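Local coordinates for GrpU microcompartment shell protein (Pectobacterium wasabiae, PDB 4OLP) that probably forms part of the shell of a glycyl-radical propanediol microcompartment and is thought to bind an iron-sulfur cluster, at residues B[16-21]-B[28-33]. Numbering follows the deposited sequence.
Sequences MLKRRM and RLEMVR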
loop_
_atom_site.group_PDB
_atom_site.type_symbol
_atom_site.label_atom_id
_atom_site.label_comp_id
_atom_site.label_asym_id
_atom_site.label_seq_id
_atom_site.Cartn_x
_atom_site.Cartn_y
_atom_site.Cartn_z
ATOM N N MET B 16 -8.609 0.379 -22.067
ATOM C CA MET B 16 -8.148 0.829 -20.746
ATOM C C MET B 16 -8.323 -0.267 -19.711
ATOM O O MET B 16 -7.454 -0.496 -18.859
ATOM C CB MET B 16 -8.892 2.097 -20.303
ATOM C CG MET B 16 -8.287 3.364 -20.878
ATOM S SD MET B 16 -9.287 4.862 -20.694
ATOM C CE MET B 16 -9.229 5.147 -18.925
ATOM N N LEU B 17 -9.461 -0.937 -19.796
ATOM C CA LEU B 17 -9.784 -2.001 -18.861
ATOM C C LEU B 17 -8.918 -3.221 -19.097
ATOM O O LEU B 17 -8.453 -3.803 -18.129
ATOM C CB LEU B 17 -11.266 -2.364 -18.938
ATOM C CG LEU B 17 -12.178 -1.278 -18.351
ATOM C CD1 LEU B 17 -13.624 -1.569 -18.700
ATOM C CD2 LEU B 17 -12.035 -1.152 -16.839
ATOM N N LYS B 18 -8.679 -3.572 -20.365
ATOM C CA LYS B 18 -7.831 -4.723 -20.726
ATOM C C LYS B 18 -6.423 -4.589 -20.202
ATOM O O LYS B 18 -5.841 -5.556 -19.727
ATOM C CB LYS B 18 -7.790 -4.945 -22.229
ATOM C CG LYS B 18 -9.053 -5.574 -22.768
ATOM C CD LYS B 18 -8.887 -5.954 -24.222
ATOM C CE LYS B 18 -10.063 -6.800 -24.673
ATOM N NZ LYS B 18 -9.885 -7.307 -26.061
ATOM N N ARG B 19 -5.888 -3.374 -20.256
ATOM C CA ARG B 19 -4.577 -3.091 -19.670
ATOM C C ARG B 19 -4.549 -3.384 -18.195
ATOM O O ARG B 19 -3.512 -3.708 -17.659
ATOM C CB ARG B 19 -4.216 -1.625 -19.851
ATOM C CG ARG B 19 -3.504 -1.352 -21.144
ATOM C CD ARG B 19 -4.031 -0.044 -21.692
ATOM N NE ARG B 19 -4.113 -0.024 -23.151
ATOM C CZ ARG B 19 -4.580 1.004 -23.855
ATOM N NH1 ARG B 19 -4.974 2.118 -23.239
ATOM N NH2 ARG B 19 -4.640 0.928 -25.181
ATOM N N ARG B 20 -5.686 -3.268 -17.532
ATOM C CA ARG B 20 -5.725 -3.452 -16.104
ATOM C C ARG B 20 -6.262 -4.804 -15.650
ATOM O O ARG B 20 -6.563 -4.978 -14.459
ATOM C CB ARG B 20 -6.564 -2.374 -15.463
ATOM C CG ARG B 20 -5.844 -1.069 -15.181
ATOM C CD ARG B 20 -6.058 -0.938 -13.684
ATOM N NE ARG B 20 -5.872 0.343 -13.016
ATOM C CZ ARG B 20 -6.506 0.673 -11.884
ATOM N NH1 ARG B 20 -7.394 -0.151 -11.328
ATOM N NH2 ARG B 20 -6.276 1.844 -11.303
ATOM N N MET B 21 -6.376 -5.758 -16.575
ATOM C CA MET B 21 -6.719 -7.121 -16.207
ATOM C C MET B 21 -5.608 -8.112 -16.583
ATOM O O MET B 21 -4.733 -7.792 -17.377
ATOM C CB MET B 21 -8.059 -7.553 -16.764
ATOM C CG MET B 21 -8.333 -7.200 -18.198
ATOM S SD MET B 21 -10.134 -7.132 -18.434
ATOM C CE MET B 21 -10.375 -8.766 -19.110
ATOM N N ARG B 28 -11.387 -13.435 -22.916
ATOM C CA ARG B 28 -12.807 -13.618 -22.610
ATOM C C ARG B 28 -13.734 -12.480 -23.118
ATOM O O ARG B 28 -14.963 -12.656 -23.219
ATOM C CB ARG B 28 -12.989 -13.867 -21.102
ATOM C CG ARG B 28 -12.612 -15.299 -20.698
ATOM C CD ARG B 28 -11.569 -15.384 -19.596
ATOM N NE ARG B 28 -12.092 -14.932 -18.305
ATOM C CZ ARG B 28 -11.460 -15.065 -17.137
ATOM N NH1 ARG B 28 -10.263 -15.640 -17.074
ATOM N NH2 ARG B 28 -12.026 -14.614 -16.021
ATOM N N LEU B 29 -13.154 -11.327 -23.430
ATOM C CA LEU B 29 -13.930 -10.197 -23.936
ATOM C C LEU B 29 -14.455 -10.355 -25.360
ATOM O O LEU B 29 -15.538 -9.861 -25.682
ATOM C CB LEU B 29 -13.126 -8.906 -23.795
ATOM C CG LEU B 29 -13.433 -8.094 -22.531
ATOM C CD1 LEU B 29 -13.241 -8.919 -21.261
ATOM C CD2 LEU B 29 -12.604 -6.822 -22.493
ATOM N N GLU B 30 -13.701 -11.039 -26.205
ATOM C CA GLU B 30 -14.152 -11.328 -27.552
ATOM C C GLU B 30 -15.051 -12.546 -27.630
ATOM O O GLU B 30 -15.546 -12.874 -28.697
ATOM C CB GLU B 30 -12.969 -11.494 -28.492
ATOM C CG GLU B 30 -12.291 -10.192 -28.838
ATOM C CD GLU B 30 -11.456 -9.650 -27.700
ATOM O OE1 GLU B 30 -10.938 -10.423 -26.851
ATOM O OE2 GLU B 30 -11.299 -8.421 -27.665
ATOM N N MET B 31 -15.267 -13.228 -26.516
ATOM C CA MET B 31 -16.128 -14.380 -26.528
ATOM C C MET B 31 -17.509 -13.942 -26.084
ATOM O O MET B 31 -18.410 -14.760 -26.032
ATOM C CB MET B 31 -15.573 -15.486 -25.614
ATOM C CG MET B 31 -14.181 -15.987 -26.020
ATOM S SD MET B 31 -13.284 -17.016 -24.825
ATOM C CE MET B 31 -14.235 -18.539 -24.914
ATOM N N VAL B 32 -17.699 -12.659 -25.797
ATOM C CA VAL B 32 -18.989 -12.186 -25.232
ATOM C C VAL B 32 -19.397 -10.808 -25.765
ATOM O O VAL B 32 -18.537 -9.941 -25.995
ATOM C CB VAL B 32 -18.947 -12.177 -23.704
ATOM C CG1 VAL B 32 -18.353 -10.879 -23.169
ATOM C CG2 VAL B 32 -20.309 -12.406 -23.128
ATOM N N ARG B 33 -20.688 -10.624 -26.013
ATOM C CA ARG B 33 -21.176 -9.352 -26.523
ATOM C C ARG B 33 -21.196 -8.282 -25.423
ATOM O O ARG B 33 -21.909 -8.419 -24.437
ATOM C CB ARG B 33 -22.593 -9.512 -27.001
ATOM C CG ARG B 33 -23.287 -8.209 -27.327
ATOM C CD ARG B 33 -24.603 -8.489 -27.980
ATOM N NE ARG B 33 -25.343 -7.230 -28.055
ATOM C CZ ARG B 33 -26.264 -6.937 -28.958
ATOM N NH1 ARG B 33 -26.824 -5.752 -28.882
ATOM N NH2 ARG B 33 -26.606 -7.795 -29.938
#
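K18 has CG anti to the carbonyl carbon (chi1 -75°) and is extended beyond it; the bend of E30 at chi2 (74°) turns its carboxylate to the lysine's ammonium. The contact lies within the N-terminal part of this BMC-domain shell protein. It joins the C-terminal part of helix 11-19 and the turn after it to the loop between helix 23-26 and strand 36-42. K18 NZ and E30 OE2 form a salt bridge; their modelled 2.4 Å separation is too short to be taken literally at this resolution. OE1 of the same carboxylate lies farther from K18 NZ, at 3.4 Å. On the way to E30, the K18 chain runs alongside L29, the two pointing in opposite directions. K18 CG is 3.8 Å from L29 CD2, and CE also packs against that methyl. L29 thus presents CD2 to the lysine chain and its other methyl, CD1, to M21. Both L29 and M21 are buried, and both touch F79 of strand 74-80, so the contact sits against the antiparallel sheet. Nearby, R28 forms a salt bridge with E12 of a neighbouring subunit. M21 and L29 meet tip to tip, with M21 CE 3.6 Å from L29 CD1.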